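Local coordinates for WbbM protein (Klebsiella pneumoniae, PDB 6U4B) that probably transfers sugars as a two-domain, bifunctional glycosyltransferase that polymerises O-antigen and binds magnesium in its family 8 domain, at residues Y103-E117 and K278-F290. Residues are numbered along the deposited sequence; the frame is centred on the assembly and turned at random.
Sequences YRRHLNFSEKQTFSE and KELQRTFVSNETF
Leu280 opens the contact by setting CD1 3.8 Å from CD2 of the Phe109 ring, while Gln113 NE2 comes 3.4 Å from Leu280 CD2. Gln113 OE1 takes the backbone N-H of Gln281, and NE2 holds Asn108 O and Ser110 O, helping to close the loop beside an Asx turn at Asn108. Gln281 reaches into loop 108-117 with its chain extended beyond CG (chi2 -173°). There OE1 accepts from Phe115 N and from Asn108 ND2, which also bonds Lys112 O, while NE2 donates to Phe115 O and, nearly straight at 2.6 Å, to the anti lone pair of Glu117 OE1, which also pairs with Lys156; four bonds thus fix a buried amide. Arg282 points away from the loop, its NH1 bonding Lys156 O; it forms a non-hydrogen-bonded pair with Leu107, flanked by Asn108 N to Gln281 O and Thr283 N to His106 O. Thr283 OG1 accepts from His106 N, and Tyr132 OH bonds both Thr283 OG1 and His106 ND1. Phe284 lies alongside Arg105, CE2 over the rim of one guanidinium face, planes 48° apart. Val285 N bonds Arg104 O, and Val285 O is gripped by Arg104 NE at 2.9 Å, more weakly by NH1. Glu288 OE2 is salt-bridged to Arg104 NH2 at 2.9 Å and met from its opposite face by Tyr103 OH. The loop runs antiparallel beside strand 277-285, which pairs in parallel with 122-125 and 152-159 in the mixed sheet of the N-terminal, DUF4422-containing half.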
loop_
_atom_site.group_PDB
_atom_site.type_symbol
_atom_site.label_atom_id
_atom_site.label_comp_id
_atom_site.label_asym_id
_atom_site.label_seq_id
_atom_site.Cartn_x
_atom_site.Cartn_y
_atom_site.Cartn_z
ATOM N N TYR A 103 12.363 12.286 -43.682
ATOM C CA TYR A 103 11.676 11.004 -43.770
ATOM C C TYR A 103 10.743 10.916 -44.970
ATOM O O TYR A 103 10.484 9.809 -45.453
ATOM C CB TYR A 103 10.893 10.706 -42.478
ATOM C CG TYR A 103 9.619 11.499 -42.270
ATOM C CD1 TYR A 103 8.380 10.953 -42.585
ATOM C CD2 TYR A 103 9.651 12.779 -41.727
ATOM C CE1 TYR A 103 7.209 11.664 -42.381
ATOM C CE2 TYR A 103 8.480 13.502 -41.520
ATOM C CZ TYR A 103 7.264 12.938 -41.852
ATOM O OH TYR A 103 6.102 13.650 -41.649
ATOM N N ARG A 104 10.236 12.044 -45.469
ATOM C CA ARG A 104 9.454 12.051 -46.699
ATOM C C ARG A 104 10.071 12.941 -47.773
ATOM O O ARG A 104 9.437 13.182 -48.806
ATOM C CB ARG A 104 8.011 12.478 -46.415
ATOM C CG ARG A 104 7.103 11.324 -46.045
ATOM C CD ARG A 104 5.797 11.803 -45.438
ATOM N NE ARG A 104 4.987 12.581 -46.368
ATOM C CZ ARG A 104 3.780 13.055 -46.077
ATOM N NH1 ARG A 104 3.103 13.754 -46.979
ATOM N NH2 ARG A 104 3.251 12.826 -44.884
ATOM N N ARG A 105 11.281 13.447 -47.548
ATOM C CA ARG A 105 12.003 14.245 -48.532
ATOM C C ARG A 105 13.424 13.715 -48.616
ATOM O O ARG A 105 14.124 13.646 -47.599
ATOM C CB ARG A 105 11.996 15.731 -48.158
ATOM C CG ARG A 105 10.630 16.389 -48.251
ATOM C CD ARG A 105 10.604 17.696 -47.479
ATOM N NE ARG A 105 9.394 18.471 -47.741
ATOM C CZ ARG A 105 8.270 18.372 -47.037
ATOM N NH1 ARG A 105 8.190 17.523 -46.020
ATOM N NH2 ARG A 105 7.223 19.123 -47.351
ATOM N N HIS A 106 13.844 13.330 -49.815
ATOM C CA HIS A 106 15.131 12.682 -50.023
ATOM C C HIS A 106 15.864 13.366 -51.173
ATOM O O HIS A 106 15.366 14.316 -51.783
ATOM C CB HIS A 106 14.945 11.184 -50.301
ATOM C CG HIS A 106 14.177 10.467 -49.236
ATOM N ND1 HIS A 106 13.042 9.731 -49.503
ATOM C CD2 HIS A 106 14.380 10.372 -47.900
ATOM C CE1 HIS A 106 12.578 9.216 -48.378
ATOM N NE2 HIS A 106 13.372 9.589 -47.391
ATOM N N LEU A 107 17.059 12.864 -51.471
ATOM C CA LEU A 107 17.866 13.361 -52.574
ATOM C C LEU A 107 17.856 12.354 -53.717
ATOM O O LEU A 107 17.848 11.140 -53.492
ATOM C CB LEU A 107 19.304 13.622 -52.129
ATOM C CG LEU A 107 19.531 14.697 -51.065
ATOM C CD1 LEU A 107 20.941 14.577 -50.512
ATOM C CD2 LEU A 107 19.294 16.082 -51.638
ATOM N N ASN A 108 17.857 12.870 -54.942
ATOM C CA ASN A 108 17.931 12.045 -56.141
ATOM C C ASN A 108 19.401 11.814 -56.469
ATOM O O ASN A 108 20.105 12.738 -56.887
ATOM C CB ASN A 108 17.196 12.721 -57.295
ATOM C CG ASN A 108 17.320 11.961 -58.604
ATOM O OD1 ASN A 108 17.813 10.833 -58.646
ATOM N ND2 ASN A 108 16.857 12.579 -59.683
ATOM N N PHE A 109 19.864 10.582 -56.275
ATOM C CA PHE A 109 21.247 10.215 -56.547
ATOM C C PHE A 109 21.446 9.619 -57.935
ATOM O O PHE A 109 22.577 9.266 -58.281
ATOM C CB PHE A 109 21.744 9.218 -55.492
ATOM C CG PHE A 109 21.647 9.722 -54.082
ATOM C CD1 PHE A 109 20.548 9.417 -53.297
ATOM C CD2 PHE A 109 22.656 10.501 -53.541
ATOM C CE1 PHE A 109 20.457 9.879 -51.999
ATOM C CE2 PHE A 109 22.571 10.967 -52.243
ATOM C CZ PHE A 109 21.470 10.656 -51.469
ATOM N N SER A 110 20.387 9.500 -58.734
ATOM C CA SER A 110 20.486 8.817 -60.014
ATOM C C SER A 110 21.085 9.732 -61.078
ATOM O O SER A 110 21.172 10.953 -60.914
ATOM C CB SER A 110 19.114 8.320 -60.471
ATOM O OG SER A 110 18.348 9.373 -61.030
ATOM N N GLU A 111 21.498 9.116 -62.189
ATOM C CA GLU A 111 22.104 9.872 -63.283
ATOM C C GLU A 111 21.128 10.882 -63.869
ATOM O O GLU A 111 21.518 12.004 -64.213
ATOM C CB GLU A 111 22.599 8.914 -64.367
ATOM C CG GLU A 111 23.797 8.079 -63.951
ATOM C CD GLU A 111 25.075 8.890 -63.893
ATOM O OE1 GLU A 111 25.776 8.970 -64.924
ATOM O OE2 GLU A 111 25.372 9.457 -62.821
ATOM N N LYS A 112 19.859 10.505 -63.998
ATOM C CA LYS A 112 18.847 11.432 -64.491
ATOM C C LYS A 112 18.547 12.471 -63.418
ATOM O O LYS A 112 17.922 12.162 -62.397
ATOM C CB LYS A 112 17.578 10.688 -64.894
ATOM C CG LYS A 112 16.417 11.623 -65.189
ATOM C CD LYS A 112 15.244 10.910 -65.836
ATOM C CE LYS A 112 14.116 11.892 -66.109
ATOM N NZ LYS A 112 13.078 11.332 -67.013
ATOM N N GLN A 113 19.011 13.700 -63.636
ATOM C CA GLN A 113 18.650 14.838 -62.802
ATOM C C GLN A 113 17.630 15.734 -63.491
ATOM O O GLN A 113 17.535 16.928 -63.187
ATOM C CB GLN A 113 19.899 15.632 -62.421
ATOM C CG GLN A 113 20.885 14.846 -61.574
ATOM C CD GLN A 113 20.392 14.636 -60.152
ATOM O OE1 GLN A 113 19.642 15.453 -59.620
ATOM N NE2 GLN A 113 20.812 13.538 -59.531
ATOM N N THR A 114 16.850 15.163 -64.408
ATOM C CA THR A 114 15.945 15.907 -65.276
ATOM C C THR A 114 14.483 15.540 -65.021
ATOM O O THR A 114 13.642 15.664 -65.914
ATOM C CB THR A 114 16.302 15.667 -66.744
ATOM O OG1 THR A 114 17.694 15.351 -66.853
ATOM C CG2 THR A 114 16.003 16.904 -67.580
ATOM N N PHE A 115 14.163 15.077 -63.816
ATOM C CA PHE A 115 12.784 14.743 -63.494
ATOM C C PHE A 115 11.940 16.006 -63.379
ATOM O O PHE A 115 12.427 17.076 -63.000
ATOM C CB PHE A 115 12.709 13.941 -62.192
ATOM C CG PHE A 115 13.191 12.523 -62.324
ATOM C CD1 PHE A 115 12.362 11.542 -62.843
ATOM C CD2 PHE A 115 14.469 12.170 -61.921
ATOM C CE1 PHE A 115 12.800 10.237 -62.967
ATOM C CE2 PHE A 115 14.912 10.867 -62.041
ATOM C CZ PHE A 115 14.076 9.898 -62.565
ATOM N N SER A 116 10.658 15.864 -63.709
ATOM C CA SER A 116 9.721 16.979 -63.629
ATOM C C SER A 116 9.661 17.532 -62.208
ATOM O O SER A 116 9.345 16.805 -61.259
ATOM C CB SER A 116 8.332 16.526 -64.078
ATOM O OG SER A 116 8.409 15.563 -65.110
ATOM N N GLU A 117 9.970 18.819 -62.065
ATOM C CA GLU A 117 9.879 19.516 -60.791
ATOM C C GLU A 117 8.671 20.439 -60.806
ATOM O O GLU A 117 8.104 20.746 -61.858
ATOM C CB GLU A 117 11.162 20.304 -60.495
ATOM C CG GLU A 117 12.373 19.420 -60.223
ATOM C CD GLU A 117 13.655 20.206 -60.016
ATOM O OE1 GLU A 117 14.751 19.631 -60.213
ATOM O OE2 GLU A 117 13.563 21.397 -59.660
ATOM N N LYS A 278 28.075 18.673 -55.774
ATOM C CA LYS A 278 27.130 18.109 -56.732
ATOM C C LYS A 278 25.719 18.381 -56.227
ATOM O O LYS A 278 25.295 17.810 -55.216
ATOM C CB LYS A 278 27.362 16.612 -56.939
ATOM C CG LYS A 278 26.533 16.022 -58.074
ATOM C CD LYS A 278 26.745 14.519 -58.231
ATOM C CE LYS A 278 28.107 14.198 -58.829
ATOM N NZ LYS A 278 28.245 12.744 -59.129
ATOM N N GLU A 279 25.000 19.256 -56.925
ATOM C CA GLU A 279 23.629 19.577 -56.563
ATOM C C GLU A 279 22.679 18.535 -57.140
ATOM O O GLU A 279 22.743 18.214 -58.330
ATOM C CB GLU A 279 23.255 20.974 -57.060
ATOM C CG GLU A 279 23.966 22.096 -56.319
ATOM C CD GLU A 279 23.638 23.470 -56.874
ATOM O OE1 GLU A 279 24.294 24.448 -56.460
ATOM O OE2 GLU A 279 22.727 23.574 -57.721
ATOM N N LEU A 280 21.801 18.011 -56.291
ATOM C CA LEU A 280 20.865 16.965 -56.670
ATOM C C LEU A 280 19.437 17.484 -56.559
ATOM O O LEU A 280 19.162 18.462 -55.858
ATOM C CB LEU A 280 21.041 15.725 -55.783
ATOM C CG LEU A 280 22.455 15.157 -55.667
ATOM C CD1 LEU A 280 22.517 14.131 -54.547
ATOM C CD2 LEU A 280 22.904 14.544 -56.986
ATOM N N GLN A 281 18.525 16.814 -57.259
ATOM C CA GLN A 281 17.112 17.146 -57.146
ATOM C C GLN A 281 16.560 16.694 -55.796
ATOM O O GLN A 281 17.069 15.759 -55.173
ATOM C CB GLN A 281 16.312 16.493 -58.277
ATOM C CG GLN A 281 16.673 16.964 -59.682
ATOM C CD GLN A 281 15.736 16.402 -60.738
ATOM O OE1 GLN A 281 15.835 15.234 -61.116
ATOM N NE2 GLN A 281 14.814 17.230 -61.211
ATOM N N ARG A 282 15.506 17.372 -55.349
ATOM C CA ARG A 282 14.787 17.015 -54.134
ATOM C C ARG A 282 13.539 16.219 -54.485
ATOM O O ARG A 282 12.893 16.471 -55.504
ATOM C CB ARG A 282 14.378 18.257 -53.335
ATOM C CG ARG A 282 15.524 19.150 -52.920
ATOM C CD ARG A 282 15.055 20.284 -52.012
ATOM N NE ARG A 282 14.420 21.377 -52.746
ATOM C CZ ARG A 282 15.075 22.416 -53.256
ATOM N NH1 ARG A 282 16.392 22.508 -53.118
ATOM N NH2 ARG A 282 14.417 23.365 -53.908
ATOM N N THR A 283 13.196 15.262 -53.629
ATOM C CA THR A 283 11.975 14.487 -53.790
ATOM C C THR A 283 11.001 14.791 -52.659
ATOM O O THR A 283 11.379 15.278 -51.589
ATOM C CB THR A 283 12.260 12.979 -53.828
ATOM O OG1 THR A 283 12.490 12.492 -52.499
ATOM C CG2 THR A 283 13.479 12.681 -54.692
ATOM N N PHE A 284 9.727 14.502 -52.914
ATOM C CA PHE A 284 8.696 14.583 -51.891
ATOM C C PHE A 284 7.728 13.423 -52.059
ATOM O O PHE A 284 7.320 13.098 -53.178
ATOM C CB PHE A 284 7.922 15.907 -51.942
ATOM C CG PHE A 284 6.775 15.966 -50.967
ATOM C CD1 PHE A 284 5.463 15.917 -51.412
ATOM C CD2 PHE A 284 7.010 16.044 -49.603
ATOM C CE1 PHE A 284 4.408 15.962 -50.516
ATOM C CE2 PHE A 284 5.959 16.087 -48.702
ATOM C CZ PHE A 284 4.658 16.047 -49.160
ATOM N N VAL A 285 7.366 12.809 -50.937
ATOM C CA VAL A 285 6.443 11.682 -50.893
ATOM C C VAL A 285 5.108 12.196 -50.373
ATOM O O VAL A 285 5.011 12.633 -49.220
ATOM C CB VAL A 285 6.987 10.548 -50.012
ATOM C CG1 VAL A 285 5.991 9.410 -49.936
ATOM C CG2 VAL A 285 8.323 10.065 -50.553
ATOM N N SER A 286 4.078 12.139 -51.221
ATOM C CA SER A 286 2.806 12.778 -50.904
ATOM C C SER A 286 1.910 11.934 -50.006
ATOM O O SER A 286 1.011 12.488 -49.363
ATOM C CB SER A 286 2.063 13.127 -52.197
ATOM O OG SER A 286 2.128 12.061 -53.127
ATOM N N ASN A 287 2.125 10.622 -49.938
ATOM C CA ASN A 287 1.301 9.733 -49.125
ATOM C C ASN A 287 2.180 9.035 -48.097
ATOM O O ASN A 287 3.072 8.261 -48.459
ATOM C CB ASN A 287 0.572 8.706 -49.995
ATOM C CG ASN A 287 -0.496 9.335 -50.868
ATOM O OD1 ASN A 287 -1.213 10.238 -50.439
ATOM N ND2 ASN A 287 -0.605 8.859 -52.104
ATOM N N GLU A 288 1.920 9.299 -46.821
ATOM C CA GLU A 288 2.675 8.658 -45.756
ATOM C C GLU A 288 2.161 7.243 -45.530
ATOM O O GLU A 288 0.952 6.997 -45.531
ATOM C CB GLU A 288 2.573 9.471 -44.464
ATOM C CG GLU A 288 3.747 9.281 -43.520
ATOM C CD GLU A 288 3.678 10.200 -42.317
ATOM O OE1 GLU A 288 3.336 9.717 -41.216
ATOM O OE2 GLU A 288 3.955 11.408 -42.478
ATOM N N THR A 289 3.092 6.309 -45.357
ATOM C CA THR A 289 2.781 4.919 -45.051
ATOM C C THR A 289 3.626 4.479 -43.861
ATOM O O THR A 289 4.416 5.254 -43.313
ATOM C CB THR A 289 3.027 4.011 -46.264
ATOM O OG1 THR A 289 4.406 4.087 -46.639
ATOM C CG2 THR A 289 2.165 4.441 -47.447
ATOM N N PHE A 290 3.454 3.223 -43.451
ATOM C CA PHE A 290 4.260 2.638 -42.389
ATOM C C PHE A 290 4.603 1.205 -42.756
ATOM O O PHE A 290 3.714 0.420 -43.099
ATOM C CB PHE A 290 3.533 2.677 -41.041
ATOM C CG PHE A 290 4.228 1.903 -39.958
ATOM C CD1 PHE A 290 5.340 2.428 -39.314
ATOM C CD2 PHE A 290 3.771 0.644 -39.591
ATOM C CE1 PHE A 290 5.982 1.713 -38.320
ATOM C CE2 PHE A 290 4.407 -0.078 -38.601
ATOM C CZ PHE A 290 5.515 0.455 -37.962
#